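Local coordinates for CELL WALL surface anchor family protein (Streptococcus pneumoniae, PDB 2WW8), which serves as the adhesin of the pneumococcal pilus, probably attaching the bacterium to host cells through recognition of their surface components, at residues 164-167 and 171-174; 192-197 and 675-680. One frame throughout, in Å; residues are numbered along the deposited sequence.

Contact 1: residues 164-167 and 171-174; sequences DGSE and QHKA
The imidazole of His172 lies against the methylene base of Glu167, whose CB sits over one ring face as a CH-pi contact, 4.1 Å from the ring centroid and displaced toward the rim. The two residues form an antiparallel, non-hydrogen-bonded pair in a small beta-hairpin, at the start of the long strand 171-184. Their side chains emerge on the same face of the pair, which lets a flat ring meet an aliphatic stem. Glu167 CG stands trans to the backbone N (chi1 -170°), carrying the chain past the ring so that CG comes 4.0 Å from His172 CE1. The carboxylate then turns back to the hairpin's own turn, where OE2 accepts a hydrogen bond from Gly170 N. Glutamate thus serves twice, with an aliphatic stem for the ring and an acid for the turn.

Next along the pair, Lys173 N donates to Ser166 O at 3.0 Å. A CA-H...O contact also joins the two arms, from Glu167 CA to Gln171 O, 3.2 Å away. Lys173 needs length: its CB passes Ser166 O, and its amine reaches beyond the hairpin to a salt bridge with Asp720 and the carbonyl of Leu199. Glu167 N, by contrast, is buried here and has no polar partner.

Ser166 is small enough to be buried between the two arms of the hairpin. Its CB packs 3.8 Å from Ala174 CB, another compact side chain, and its hydroxyl gives its hydrogen bond to Val163 O. That same OG lies at the edge of the imidazole, near the ring plane, 3.6 Å from His172 CD2.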
loop_
_atom_site.group_PDB
_atom_site.type_symbol
_atom_site.label_atom_id
_atom_site.label_comp_id
_atom_site.label_asym_id
_atom_site.label_seq_id
_atom_site.Cartn_x
_atom_site.Cartn_y
_atom_site.Cartn_z
ATOM N N ASP A 164 9.970 1.565 9.233
ATOM C CA ASP A 164 11.346 1.784 8.736
ATOM C C ASP A 164 11.622 3.284 8.618
ATOM O O ASP A 164 10.739 4.022 8.171
ATOM C CB ASP A 164 11.552 1.172 7.351
ATOM C CG ASP A 164 11.437 -0.339 7.353
ATOM O OD1 ASP A 164 12.097 -0.978 8.199
ATOM O OD2 ASP A 164 10.707 -0.904 6.501
ATOM N N GLY A 165 12.822 3.705 9.006
ATOM C CA GLY A 165 13.202 5.106 9.124
ATOM C C GLY A 165 13.019 5.661 10.531
ATOM O O GLY A 165 13.388 6.810 10.790
ATOM N N SER A 166 12.420 4.875 11.432
ATOM C CA SER A 166 12.253 5.284 12.835
ATOM C C SER A 166 13.252 4.645 13.828
ATOM O O SER A 166 13.142 4.862 15.040
ATOM C CB SER A 166 10.795 5.126 13.285
ATOM O OG SER A 166 10.525 3.749 13.382
ATOM N N GLU A 167 14.210 3.867 13.307
ATOM C CA GLU A 167 15.238 3.197 14.103
ATOM C C GLU A 167 16.151 4.240 14.731
ATOM O O GLU A 167 16.618 5.150 14.043
ATOM C CB GLU A 167 16.093 2.213 13.300
ATOM C CG GLU A 167 17.015 1.317 14.173
ATOM C CD GLU A 167 18.522 1.400 13.836
ATOM O OE1 GLU A 167 18.860 1.660 12.657
ATOM O OE2 GLU A 167 19.399 1.217 14.726
ATOM N N GLN A 171 16.625 0.448 18.421
ATOM C CA GLN A 171 15.197 0.411 18.755
ATOM C C GLN A 171 14.378 1.339 17.867
ATOM O O GLN A 171 14.935 2.186 17.171
ATOM C CB GLN A 171 14.981 0.761 20.230
ATOM C CG GLN A 171 15.675 -0.204 21.214
ATOM C CD GLN A 171 15.088 -1.614 21.135
ATOM O OE1 GLN A 171 15.676 -2.500 20.511
ATOM N NE2 GLN A 171 13.926 -1.822 21.750
ATOM N N HIS A 172 13.052 1.200 17.888
ATOM C CA HIS A 172 12.218 1.956 16.963
ATOM C C HIS A 172 11.307 2.926 17.703
ATOM O O HIS A 172 10.799 2.648 18.801
ATOM C CB HIS A 172 11.412 1.003 16.078
ATOM C CG HIS A 172 12.210 0.370 14.985
ATOM N ND1 HIS A 172 13.153 -0.612 15.213
ATOM C CD2 HIS A 172 12.206 0.578 13.645
ATOM C CE1 HIS A 172 13.701 -0.981 14.066
ATOM N NE2 HIS A 172 13.136 -0.279 13.098
ATOM N N LYS A 173 11.074 4.055 17.046
ATOM C CA LYS A 173 10.257 5.146 17.577
ATOM C C LYS A 173 8.794 5.163 17.093
ATOM O O LYS A 173 7.941 5.869 17.654
ATOM C CB LYS A 173 10.984 6.474 17.345
ATOM C CG LYS A 173 12.070 6.690 18.369
ATOM C CD LYS A 173 12.974 7.866 18.059
ATOM C CE LYS A 173 12.263 9.170 18.370
ATOM N NZ LYS A 173 13.214 10.322 18.461
ATOM N N ALA A 174 8.490 4.339 16.098
ATOM C CA ALA A 174 7.162 4.378 15.488
ATOM C C ALA A 174 6.733 3.014 14.978
ATOM O O ALA A 174 7.595 2.219 14.553
ATOM C CB ALA A 174 7.135 5.377 14.346
#

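Contact 2: residues 192-197 and 675-680; sequences RIYQVN and TLTYNV
Tyr194 reaches across to Thr677, its ring meeting the threonine obliquely with CE1 3.9 Å from Thr677 CG2, while the two side chains run at about a right angle. Its CG lies between the backbone N and carbonyl carbon (chi1 74°), a rotamer that sends the long ring toward strand 673-682. The beta-branched threonine suits its place: CB and its methyl CG2 pack against the tyrosine, while OG1 hydrogen-bonds to Thr622 OG1.

Beyond the ring, Tyr194 OH and one water are joined at 2.6 Å, the water lying in the ring plane at its edge. The water in turn donates to Asn679 OD1 at 2.9 Å. That oxygen also accepts a weak, bent bond from Asn197 ND2 at 2.8 Å, with 145° at the hydrogen. The two asparagine amides stand nearly perpendicular, 88° apart. Asparagine fits both posts, offering a short amide that can give as well as accept.

The CA atoms of Tyr194 and Thr677 are 8.9 Å apart, so the strands meet here through side chains. The side chain of Asn679, about 10 Å from a bound calcium ion, touches Gln609. Strand 673-682 belongs to the Ig-like domain family of tip pilins, and strand 187-196 meets it at the surface; both pair antiparallel with strand 203-218, their side-chain contact apolar at Tyr194-Thr677 and polar, with a water bridge, at the asparagines.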
loop_
_atom_site.group_PDB
_atom_site.type_symbol
_atom_site.label_atom_id
_atom_site.label_comp_id
_atom_site.label_asym_id
_atom_site.label_seq_id
_atom_site.Cartn_x
_atom_site.Cartn_y
_atom_site.Cartn_z
ATOM N N ARG A 192 -1.687 5.080 7.823
ATOM C CA ARG A 192 -0.312 4.708 8.200
ATOM C C ARG A 192 0.550 5.953 8.379
ATOM O O ARG A 192 0.205 7.030 7.914
ATOM C CB ARG A 192 0.317 3.785 7.130
ATOM C CG ARG A 192 0.505 4.461 5.762
ATOM C CD ARG A 192 1.479 3.688 4.910
ATOM N NE ARG A 192 1.538 4.324 3.581
ATOM C CZ ARG A 192 2.524 4.175 2.705
ATOM N NH1 ARG A 192 3.518 3.355 3.016
ATOM N NH2 ARG A 192 2.524 4.813 1.526
ATOM N N ILE A 193 1.686 5.792 9.034
ATOM C CA ILE A 193 2.764 6.770 8.924
ATOM C C ILE A 193 3.396 6.375 7.582
ATOM O O ILE A 193 3.762 5.208 7.395
ATOM C CB ILE A 193 3.759 6.650 10.126
ATOM C CG1 ILE A 193 3.109 7.108 11.445
ATOM C CG2 ILE A 193 5.028 7.507 9.876
ATOM C CD1 ILE A 193 3.773 6.496 12.666
ATOM N N TYR A 194 3.478 7.306 6.622
ATOM C CA TYR A 194 4.115 6.965 5.333
ATOM C C TYR A 194 5.514 7.565 5.156
ATOM O O TYR A 194 6.243 7.258 4.200
ATOM C CB TYR A 194 3.250 7.368 4.141
ATOM C CG TYR A 194 3.224 8.868 3.886
ATOM C CD1 TYR A 194 2.499 9.729 4.695
ATOM C CD2 TYR A 194 3.939 9.399 2.817
ATOM C CE1 TYR A 194 2.472 11.090 4.444
ATOM C CE2 TYR A 194 3.956 10.735 2.546
ATOM C CZ TYR A 194 3.212 11.566 3.352
ATOM O OH TYR A 194 3.224 12.894 3.052
ATOM N N GLN A 195 5.878 8.449 6.065
ATOM C CA GLN A 195 7.233 8.966 6.108
ATOM C C GLN A 195 7.562 9.561 7.464
ATOM O O GLN A 195 6.684 10.047 8.178
ATOM C CB GLN A 195 7.510 9.991 4.993
ATOM C CG GLN A 195 6.683 11.279 5.057
ATOM C CD GLN A 195 7.022 12.244 3.898
ATOM O OE1 GLN A 195 7.604 11.847 2.892
ATOM N NE2 GLN A 195 6.670 13.507 4.055
ATOM N N VAL A 196 8.856 9.513 7.769
ATOM C CA VAL A 196 9.450 10.146 8.927
ATOM C C VAL A 196 10.009 11.478 8.388
ATOM O O VAL A 196 10.918 11.468 7.541
ATOM C CB VAL A 196 10.541 9.175 9.483
ATOM C CG1 VAL A 196 11.275 9.691 10.728
ATOM C CG2 VAL A 196 9.886 7.803 9.723
ATOM N N ASN A 197 9.457 12.600 8.862
ATOM C CA ASN A 197 9.935 13.920 8.446
ATOM C C ASN A 197 11.163 14.374 9.192
ATOM O O ASN A 197 12.063 14.950 8.599
ATOM C CB ASN A 197 8.871 15.000 8.584
ATOM C CG ASN A 197 7.633 14.672 7.760
ATOM O OD1 ASN A 197 7.724 13.945 6.776
ATOM N ND2 ASN A 197 6.479 15.147 8.189
ATOM N N THR A 675 -6.925 10.072 -1.238
ATOM C CA THR A 675 -5.773 10.085 -0.300
ATOM C C THR A 675 -5.667 11.414 0.441
ATOM O O THR A 675 -5.708 12.494 -0.182
ATOM C CB THR A 675 -4.461 9.858 -1.077
ATOM O OG1 THR A 675 -4.586 8.652 -1.838
ATOM C CG2 THR A 675 -3.203 9.761 -0.156
ATOM N N LEU A 676 -5.568 11.341 1.767
ATOM C CA LEU A 676 -5.366 12.521 2.576
ATOM C C LEU A 676 -3.968 12.399 3.207
ATOM O O LEU A 676 -3.612 11.340 3.722
ATOM C CB LEU A 676 -6.394 12.586 3.698
ATOM C CG LEU A 676 -6.120 13.595 4.824
ATOM C CD1 LEU A 676 -6.334 15.033 4.391
ATOM C CD2 LEU A 676 -7.013 13.345 6.053
ATOM N N THR A 677 -3.147 13.448 3.154
ATOM C CA THR A 677 -1.898 13.400 3.940
ATOM C C THR A 677 -1.803 14.630 4.840
ATOM O O THR A 677 -2.432 15.648 4.517
ATOM C CB THR A 677 -0.613 13.318 3.103
ATOM O OG1 THR A 677 -0.461 14.540 2.385
ATOM C CG2 THR A 677 -0.547 12.125 2.144
ATOM N N TYR A 678 -1.073 14.538 5.966
ATOM C CA TYR A 678 -0.850 15.677 6.818
ATOM C C TYR A 678 0.325 15.277 7.727
ATOM O O TYR A 678 0.763 14.138 7.747
ATOM C CB TYR A 678 -2.108 16.113 7.617
ATOM C CG TYR A 678 -2.691 15.004 8.482
ATOM C CD1 TYR A 678 -3.654 14.099 7.971
ATOM C CD2 TYR A 678 -2.229 14.802 9.785
ATOM C CE1 TYR A 678 -4.164 13.060 8.767
ATOM C CE2 TYR A 678 -2.753 13.780 10.603
ATOM C CZ TYR A 678 -3.702 12.910 10.089
ATOM O OH TYR A 678 -4.203 11.910 10.915
ATOM N N ASN A 679 0.827 16.226 8.505
ATOM C CA ASN A 679 2.000 15.992 9.321
ATOM C C ASN A 679 1.615 16.154 10.769
ATOM O O ASN A 679 0.739 16.975 11.062
ATOM C CB ASN A 679 3.108 16.978 8.931
ATOM C CG ASN A 679 3.623 16.719 7.519
ATOM O OD1 ASN A 679 3.897 15.571 7.120
ATOM N ND2 ASN A 679 3.769 17.786 6.748
ATOM N N VAL A 680 2.246 15.340 11.627
ATOM C CA VAL A 680 2.082 15.446 13.082
ATOM C C VAL A 680 3.436 15.431 13.769
ATOM O O VAL A 680 4.453 15.035 13.201
ATOM C CB VAL A 680 1.216 14.334 13.714
ATOM C CG1 VAL A 680 -0.174 14.241 13.002
ATOM C CG2 VAL A 680 1.989 12.992 13.631
HETATM O O HOH W 1 2.567 14.855 4.638
#

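Contact 1 is local, a hairpin closed within a few residues and partly buried, whereas contact 2 brings together strands almost 480 residues apart in sequence at the surface. The first depends on a main-chain hydrogen bond and on carbon packed against a ring; the second is made by side chains, amides and a water. Strands 171-184 and 187-196, one from each contact, pair side by side and antiparallel, and the centres of the contacts are about 15 Å apart. They also touch directly: Ala174 CB packs 3.9 Å from Ile193 CD1, and the carbonyl Gly165 O lies 3.6 Å from Val196 CG1, so the hairpin packs directly on the strand that carries Tyr194.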